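PDB 5GOT: Low molecular weight phosphotyrosine phosphatase family protein from Streptococcus pyogenes, which probably catalyses the hydrolysis of phosphotyrosine in proteins, as a low molecular weight protein tyrosine phosphatase. Local coordinates for residues K2-V7 with F79-G84; L9-R14 with I33-T38. One frame throughout, in Å; residues are numbered along the deposited sequence.

Interaction 1 (K2-V7 with F79-G84)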
ATOM      1  N   LYS A   2       2.603  13.369  -6.451  1.00 38.48           N
ATOM      2  CA  LYS A   2       1.846  12.828  -5.332  1.00 35.24           C
ATOM      3  C   LYS A   2       2.651  11.732  -4.643  1.00 31.48           C
ATOM      4  O   LYS A   2       3.338  10.944  -5.297  1.00 33.87           O
ATOM      5  CB  LYS A   2       0.500  12.295  -5.821  1.00 33.98           C
ATOM      6  CG  LYS A   2      -0.389  13.381  -6.443  1.00 38.41           C
ATOM      7  CD  LYS A   2      -1.723  12.807  -6.923  1.00 38.91           C
ATOM      8  CE  LYS A   2      -2.789  13.899  -7.108  1.00 43.82           C
ATOM      9  NZ  LYS A   2      -2.435  14.879  -8.178  1.00 49.68           N
ATOM     10  N   LYS A   3       2.588  11.710  -3.311  1.00 30.02           N
ATOM     11  CA  LYS A   3       3.333  10.772  -2.476  1.00 29.26           C
ATOM     12  C   LYS A   3       2.339   9.859  -1.765  1.00 28.26           C
ATOM     13  O   LYS A   3       1.527  10.321  -0.956  1.00 26.56           O
ATOM     14  CB  LYS A   3       4.216  11.512  -1.461  1.00 28.96           C
ATOM     15  CG  LYS A   3       5.130  12.569  -2.071  1.00 32.59           C
ATOM     16  CD  LYS A   3       5.437  13.677  -1.048  1.00 37.93           C
ATOM     17  CE  LYS A   3       5.846  14.981  -1.719  1.00 43.09           C
ATOM     18  NZ  LYS A   3       7.277  14.959  -2.151  1.00 44.74           N
ATOM     19  N   VAL A   4       2.396   8.572  -2.064  1.00 26.03           N
ATOM     20  CA  VAL A   4       1.408   7.621  -1.576  1.00 24.60           C
ATOM     21  C   VAL A   4       2.105   6.580  -0.715  1.00 23.06           C
ATOM     22  O   VAL A   4       3.171   6.079  -1.084  1.00 26.50           O
ATOM     23  CB  VAL A   4       0.665   6.955  -2.748  1.00 26.60           C
ATOM     24  CG1 VAL A   4      -0.235   5.843  -2.228  1.00 23.01           C
ATOM     25  CG2 VAL A   4      -0.130   7.999  -3.526  1.00 24.45           C
ATOM     26  N   CYS A   5       1.504   6.251   0.428  1.00 22.25           N
ATOM     27  CA  CYS A   5       2.031   5.227   1.327  1.00 22.93           C
ATOM     28  C   CYS A   5       0.924   4.252   1.703  1.00 22.61           C
ATOM     29  O   CYS A   5      -0.036   4.641   2.372  1.00 20.70           O
ATOM     30  CB  CYS A   5       2.605   5.858   2.594  1.00 23.82           C
ATOM     31  SG  CYS A   5       3.436   4.661   3.664  1.00 24.57           S
ATOM     32  N   PHE A   6       1.067   2.987   1.308  1.00 21.43           N
ATOM     33  CA  PHE A   6       0.129   1.949   1.724  1.00 20.19           C
ATOM     34  C   PHE A   6       0.563   1.380   3.060  1.00 20.06           C
ATOM     35  O   PHE A   6       1.754   1.226   3.322  1.00 21.95           O
ATOM     36  CB  PHE A   6       0.042   0.822   0.694  1.00 21.19           C
ATOM     37  CG  PHE A   6      -0.371   1.291  -0.669  1.00 22.34           C
ATOM     38  CD1 PHE A   6      -1.709   1.513  -0.965  1.00 15.80           C
ATOM     39  CD2 PHE A   6       0.584   1.532  -1.645  1.00 18.52           C
ATOM     40  CE1 PHE A   6      -2.079   1.963  -2.213  1.00 18.41           C
ATOM     41  CE2 PHE A   6       0.222   1.976  -2.895  1.00 18.50           C
ATOM     42  CZ  PHE A   6      -1.115   2.186  -3.182  1.00 19.52           C
ATOM     43  N   VAL A   7      -0.402   1.073   3.914  1.00 19.90           N
ATOM     44  CA  VAL A   7      -0.104   0.718   5.294  1.00 21.34           C
ATOM     45  C   VAL A   7      -0.921  -0.499   5.696  1.00 20.48           C
ATOM     46  O   VAL A   7      -2.113  -0.590   5.374  1.00 19.95           O
ATOM     47  CB  VAL A   7      -0.387   1.898   6.255  1.00 22.71           C
ATOM     48  CG1 VAL A   7      -0.095   1.476   7.662  1.00 18.15           C
ATOM     49  CG2 VAL A   7       0.439   3.132   5.883  1.00 19.46           C
ATOM     50  N   PHE A  79       3.969  12.308   3.387  1.00 25.45           N
ATOM     51  CA  PHE A  79       3.100  11.665   2.406  1.00 25.60           C
ATOM     52  C   PHE A  79       1.816  12.462   2.209  1.00 27.77           C
ATOM     53  O   PHE A  79       1.287  13.068   3.143  1.00 29.20           O
ATOM     54  CB  PHE A  79       2.788  10.223   2.820  1.00 24.63           C
ATOM     55  CG  PHE A  79       3.946   9.282   2.608  1.00 24.28           C
ATOM     56  CD1 PHE A  79       4.269   8.829   1.332  1.00 28.41           C
ATOM     57  CD2 PHE A  79       4.721   8.871   3.674  1.00 21.92           C
ATOM     58  CE1 PHE A  79       5.350   7.968   1.133  1.00 25.78           C
ATOM     59  CE2 PHE A  79       5.816   8.025   3.481  1.00 24.72           C
ATOM     60  CZ  PHE A  79       6.120   7.573   2.206  1.00 26.03           C
ATOM     61  N   ASP A  80       1.341  12.491   0.967  1.00 28.31           N
ATOM     62  CA  ASP A  80       0.069  13.125   0.655  1.00 26.31           C
ATOM     63  C   ASP A  80      -1.112  12.209   0.939  1.00 27.20           C
ATOM     64  O   ASP A  80      -2.177  12.680   1.344  1.00 23.16           O
ATOM     65  CB  ASP A  80       0.054  13.548  -0.812  1.00 28.99           C
ATOM     66  CG  ASP A  80       1.166  14.520  -1.143  1.00 32.77           C
ATOM     67  OD1 ASP A  80       1.396  15.446  -0.329  1.00 31.29           O
ATOM     68  OD2 ASP A  80       1.804  14.354  -2.205  1.00 30.46           O
ATOM     69  N   TYR A  81      -0.945  10.907   0.727  1.00 25.34           N
ATOM     70  CA  TYR A  81      -2.021   9.952   0.901  1.00 23.02           C
ATOM     71  C   TYR A  81      -1.465   8.752   1.644  1.00 25.31           C
ATOM     72  O   TYR A  81      -0.486   8.149   1.206  1.00 25.06           O
ATOM     73  CB  TYR A  81      -2.605   9.522  -0.449  1.00 24.71           C
ATOM     74  CG  TYR A  81      -2.990  10.680  -1.345  1.00 29.93           C
ATOM     75  CD1 TYR A  81      -2.054  11.268  -2.193  1.00 28.46           C
ATOM     76  CD2 TYR A  81      -4.285  11.184  -1.345  1.00 26.36           C
ATOM     77  CE1 TYR A  81      -2.397  12.330  -3.015  1.00 29.58           C
ATOM     78  CE2 TYR A  81      -4.640  12.251  -2.162  1.00 28.68           C
ATOM     79  CZ  TYR A  81      -3.691  12.816  -2.996  1.00 31.83           C
ATOM     80  OH  TYR A  81      -4.028  13.871  -3.818  1.00 33.41           O
ATOM     81  N   ILE A  82      -2.084   8.421   2.763  1.00 24.17           N
ATOM     82  CA  ILE A  82      -1.680   7.300   3.591  1.00 22.71           C
ATOM     83  C   ILE A  82      -2.870   6.362   3.599  1.00 25.00           C
ATOM     84  O   ILE A  82      -3.928   6.699   4.146  1.00 24.01           O
ATOM     85  CB  ILE A  82      -1.293   7.751   5.002  1.00 22.81           C
ATOM     86  CG1 ILE A  82      -0.223   8.840   4.884  1.00 23.35           C
ATOM     87  CG2 ILE A  82      -0.802   6.578   5.804  1.00 21.68           C
ATOM     88  CD1 ILE A  82       0.017   9.638   6.145  1.00 28.95           C
ATOM     89  N   ILE A  83      -2.715   5.204   2.962  1.00 19.29           N
ATOM     90  CA  ILE A  83      -3.839   4.364   2.577  1.00 18.64           C
ATOM     91  C   ILE A  83      -3.719   3.059   3.359  1.00 20.11           C
ATOM     92  O   ILE A  83      -2.797   2.277   3.130  1.00 20.07           O
ATOM     93  CB  ILE A  83      -3.864   4.124   1.058  1.00 22.29           C
ATOM     94  CG1 ILE A  83      -3.913   5.463   0.307  1.00 21.63           C
ATOM     95  CG2 ILE A  83      -5.029   3.234   0.658  1.00 17.85           C
ATOM     96  CD1 ILE A  83      -3.829   5.346  -1.198  1.00 19.88           C
ATOM     97  N   GLY A  84      -4.635   2.843   4.300  1.00 19.37           N
ATOM     98  CA  GLY A  84      -4.608   1.640   5.109  1.00 18.89           C
ATOM     99  C   GLY A  84      -5.349   0.508   4.414  1.00 19.21           C
ATOM    100  O   GLY A  84      -6.346   0.721   3.728  1.00 17.96           O
TER
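Val4 to Val7 pair in parallel with Tyr81 to Gly84, joining two neighbouring strands of the four-stranded parallel sheet at the core of this phosphatase fold. The axes approach to 4.5 Å, and the donor alternates between the strands, from Tyr81 N to Lys3 O through Cys5 N to Tyr81 O and Ile83 N to Cys5 O to Val7 N to Ile83 O. Packing is tight on both faces of the inner half. On one, Ile83 CD1 touches both Val4 CG1 (3.8 Å) and Phe6 CE1, and Val4 CG1 in turn sits over the rim of one face of the Phe6 ring; helix 122-140 covers Ile83 through Trp136 and helix 14-23 covers Phe6. On the other, Val7 CG2 lies beside Ile82 CG2, 3.7 Å away, and Phe79 turns its ring flat beneath Cys5. The N-terminal end is looser and partly open to solvent. There the aliphatic chain of Lys2 runs past Tyr81, its CE 3.5 Å from OH, and the methylenes of Lys3 cross Asp80 and bend round its OD2, while NZ stays out of contact with the carboxylate. Asp80 clasps the strand end: its backbone N and that of Tyr81 both donate to Lys3 O, and its OD2 accepts Lys3 N at 3.0 Å. Over the Phe79 ring, Cys5 CB stands 3.5 Å from the centroid, only 8° off the normal, and SG, anti to the backbone N, continues across the same face.

Interaction 2 (L9-R14 with I33-T38); sequences LGNICR and IESRAT
The carboxamide of Asn11 lies flat against the backbone of Arg36, with Arg36 CA over one face, 3.6 Å from Asn11 CG, and Arg36 C nearby. At its edge, ND2 donates to Ser35 OG in a bond of 2.9 Å that is nearly straight (160°) and almost exactly in the amide plane. The side chain of Arg36 starts out away from the loop and then bends, so that its guanidinium, the other flat group, meets Glu34 OE2 edge-on with NH1 and NH2, NH2 at 2.7 Å, and NE pairs with Asp75. The amide is held from further directions as well, because ND2 also bonds Ser15 OG and OD1 accepts from Lys66 NZ and Lys69 N, which should fix its rotation. Ser35 OG in turn bonds Glu19 OE1, and its chi1 of 62° sets the hydroxyl between backbone N and carbonyl carbon, facing Asn11. Residues 9-14 belong to the phosphate-binding P-loop with the CX5R signature of tyrosine phosphatases, between strand 2-8 and helix 14-23, and Asn11 adopts a left-handed backbone conformation within it. As in relatives, this buried amide network probably holds the loop in shape for phosphate. Arg14, the signature arginine, is kept away from this strand and pairs with Asp86. Beside the amide, the methyl of Ala37 packs against the bend of the loop, its CB 3.3 Å from Leu9 O and also against Gly10 C and Asn11 CB. Farther out the contact thins. Leu9, an exposed residue, crosses Thr38 at about a right angle, bringing CD1 to 3.8 Å from OG1, while Leu9 O is bonded by Ser39 OG.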
ATOM      1  N   LEU A   9      -0.678  -3.806   9.132  1.00 21.82           N
ATOM      2  CA  LEU A   9      -0.188  -3.992  10.495  1.00 23.69           C
ATOM      3  C   LEU A   9       1.322  -4.246  10.517  1.00 28.61           C
ATOM      4  O   LEU A   9       2.057  -3.638  11.311  1.00 23.79           O
ATOM      5  CB  LEU A   9      -0.938  -5.148  11.164  1.00 22.10           C
ATOM      6  CG  LEU A   9      -0.356  -5.650  12.494  1.00 26.08           C
ATOM      7  CD1 LEU A   9      -0.582  -4.647  13.598  1.00 27.09           C
ATOM      8  CD2 LEU A   9      -0.947  -7.003  12.868  1.00 25.17           C
ATOM      9  N   GLY A  10       1.802  -5.140   9.651  1.00 23.89           N
ATOM     10  CA  GLY A  10       3.195  -5.546   9.691  1.00 22.38           C
ATOM     11  C   GLY A  10       4.037  -5.189   8.484  1.00 24.20           C
ATOM     12  O   GLY A  10       5.258  -5.373   8.530  1.00 25.75           O
ATOM     13  N   ASN A  11       3.426  -4.693   7.397  1.00 21.63           N
ATOM     14  CA  ASN A  11       4.180  -4.245   6.215  1.00 21.93           C
ATOM     15  C   ASN A  11       5.040  -5.381   5.644  1.00 21.44           C
ATOM     16  O   ASN A  11       6.172  -5.170   5.204  1.00 21.25           O
ATOM     17  CB  ASN A  11       5.046  -3.012   6.555  1.00 24.02           C
ATOM     18  CG  ASN A  11       5.698  -2.352   5.331  1.00 24.08           C
ATOM     19  OD1 ASN A  11       6.854  -1.895   5.408  1.00 24.16           O
ATOM     20  ND2 ASN A  11       4.959  -2.255   4.216  1.00 21.31           N
ATOM     21  N   ILE A  12       4.503  -6.601   5.654  1.00 23.53           N
ATOM     22  CA  ILE A  12       5.138  -7.702   4.936  1.00 24.12           C
ATOM     23  C   ILE A  12       4.188  -8.435   4.005  1.00 22.80           C
ATOM     24  O   ILE A  12       4.665  -9.121   3.088  1.00 21.89           O
ATOM     25  CB  ILE A  12       5.820  -8.706   5.905  1.00 24.45           C
ATOM     26  CG1 ILE A  12       4.808  -9.440   6.795  1.00 24.32           C
ATOM     27  CG2 ILE A  12       6.909  -8.035   6.757  1.00 21.60           C
ATOM     28  CD1 ILE A  12       5.479 -10.559   7.632  1.00 27.15           C
ATOM     29  N   CYS A  13       2.859  -8.267   4.139  1.00 23.45           N
ATOM     30  CA  CYS A  13       1.891  -8.964   3.291  1.00 22.37           C
ATOM     31  C   CYS A  13       1.169  -7.984   2.386  1.00 21.12           C
ATOM     32  O   CYS A  13       1.569  -7.806   1.219  1.00 19.06           O
ATOM     33  CB  CYS A  13       0.903  -9.757   4.159  1.00 20.08           C
ATOM     34  SG  CYS A  13       1.617 -11.237   4.986  1.00 25.90           S
ATOM     35  N   ARG A  14       0.085  -7.342   2.840  1.00 19.21           N
ATOM     36  CA  ARG A  14      -0.792  -6.602   1.932  1.00 23.16           C
ATOM     37  C   ARG A  14      -0.163  -5.291   1.471  1.00 19.86           C
ATOM     38  O   ARG A  14      -0.179  -4.975   0.273  1.00 19.32           O
ATOM     39  CB  ARG A  14      -2.143  -6.330   2.603  1.00 19.32           C
ATOM     40  CG  ARG A  14      -3.107  -7.497   2.598  1.00 20.87           C
ATOM     41  CD  ARG A  14      -4.348  -7.200   3.436  1.00 22.53           C
ATOM     42  NE  ARG A  14      -3.969  -6.869   4.804  1.00 23.91           N
ATOM     43  CZ  ARG A  14      -4.834  -6.613   5.778  1.00 23.50           C
ATOM     44  NH1 ARG A  14      -6.132  -6.646   5.536  1.00 22.88           N
ATOM     45  NH2 ARG A  14      -4.388  -6.325   6.997  1.00 26.44           N
ATOM     46  N   ILE A  33       5.759   6.174  -4.332  1.00 31.57           N
ATOM     47  CA  ILE A  33       4.979   5.116  -3.693  1.00 25.69           C
ATOM     48  C   ILE A  33       5.878   4.352  -2.739  1.00 26.29           C
ATOM     49  O   ILE A  33       6.968   3.916  -3.124  1.00 25.40           O
ATOM     50  CB  ILE A  33       4.356   4.164  -4.730  1.00 27.17           C
ATOM     51  CG1 ILE A  33       3.462   4.936  -5.696  1.00 26.93           C
ATOM     52  CG2 ILE A  33       3.526   3.103  -4.040  1.00 26.08           C
ATOM     53  CD1 ILE A  33       3.207   4.203  -6.979  1.00 28.43           C
ATOM     54  N   GLU A  34       5.431   4.215  -1.492  1.00 24.71           N
ATOM     55  CA  GLU A  34       6.125   3.457  -0.460  1.00 26.00           C
ATOM     56  C   GLU A  34       5.075   2.715   0.359  1.00 26.37           C
ATOM     57  O   GLU A  34       3.872   2.828   0.102  1.00 23.33           O
ATOM     58  CB  GLU A  34       6.996   4.365   0.414  1.00 24.84           C
ATOM     59  CG  GLU A  34       8.204   4.929  -0.340  1.00 27.55           C
ATOM     60  CD  GLU A  34       9.262   5.492   0.586  1.00 35.89           C
ATOM     61  OE1 GLU A  34      10.052   6.358   0.151  1.00 36.83           O
ATOM     62  OE2 GLU A  34       9.290   5.076   1.762  1.00 35.27           O
ATOM     63  N   SER A  35       5.526   1.934   1.340  1.00 24.10           N
ATOM     64  CA  SER A  35       4.616   1.247   2.247  1.00 24.91           C
ATOM     65  C   SER A  35       5.220   1.196   3.644  1.00 23.52           C
ATOM     66  O   SER A  35       6.438   1.299   3.825  1.00 26.93           O
ATOM     67  CB  SER A  35       4.263  -0.172   1.751  1.00 24.00           C
ATOM     68  OG  SER A  35       5.413  -1.018   1.663  1.00 24.13           O
ATOM     69  N   ARG A  36       4.345   1.051   4.639  1.00 24.13           N
ATOM     70  CA  ARG A  36       4.761   1.066   6.036  1.00 23.99           C
ATOM     71  C   ARG A  36       3.857   0.166   6.863  1.00 21.17           C
ATOM     72  O   ARG A  36       2.792  -0.279   6.412  1.00 23.81           O
ATOM     73  CB  ARG A  36       4.715   2.482   6.630  1.00 23.64           C
ATOM     74  CG  ARG A  36       5.646   3.486   6.001  1.00 27.21           C
ATOM     75  CD  ARG A  36       7.082   3.380   6.513  1.00 27.77           C
ATOM     76  NE  ARG A  36       7.834   4.525   6.019  1.00 29.70           N
ATOM     77  CZ  ARG A  36       8.353   4.598   4.799  1.00 30.94           C
ATOM     78  NH1 ARG A  36       8.229   3.575   3.955  1.00 29.05           N
ATOM     79  NH2 ARG A  36       8.996   5.695   4.421  1.00 29.78           N
ATOM     80  N   ALA A  37       4.273  -0.049   8.109  1.00 19.31           N
ATOM     81  CA  ALA A  37       3.526  -0.801   9.108  1.00 23.94           C
ATOM     82  C   ALA A  37       2.982   0.143  10.172  1.00 24.42           C
ATOM     83  O   ALA A  37       3.613   1.146  10.502  1.00 23.97           O
ATOM     84  CB  ALA A  37       4.411  -1.846   9.796  1.00 23.65           C
ATOM     85  N   THR A  38       1.819  -0.195  10.742  1.00 22.81           N
ATOM     86  CA  THR A  38       1.392   0.560  11.922  1.00 25.13           C
ATOM     87  C   THR A  38       2.178   0.149  13.160  1.00 28.88           C
ATOM     88  O   THR A  38       2.373   0.969  14.064  1.00 26.65           O
ATOM     89  CB  THR A  38      -0.110   0.394  12.195  1.00 24.09           C
ATOM     90  OG1 THR A  38      -0.402  -0.969  12.521  1.00 24.84           O
ATOM     91  CG2 THR A  38      -0.925   0.798  10.983  1.00 22.72           C
TER

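Both contacts involve the same parallel sheet and are largely buried, their centres about 11 Å apart. Strand 2-8 lies between strands 31-37 and 81-84, so interaction 1 pairs it on one side, while interaction 2 leans the loop that follows it against the strand on the other. They meet directly where Phe6 O and Val4 O approach the backbone nitrogens of Arg36 and Glu34, and where Cys5 SG packs on Arg36 CG. Interaction 1 is regular backbone pairing with apolar side chains on both faces, giving way to charged, partly exposed residues at the strand start; interaction 2 rests on a side-chain hydrogen bond, amide to hydroxyl, near the presumed active site.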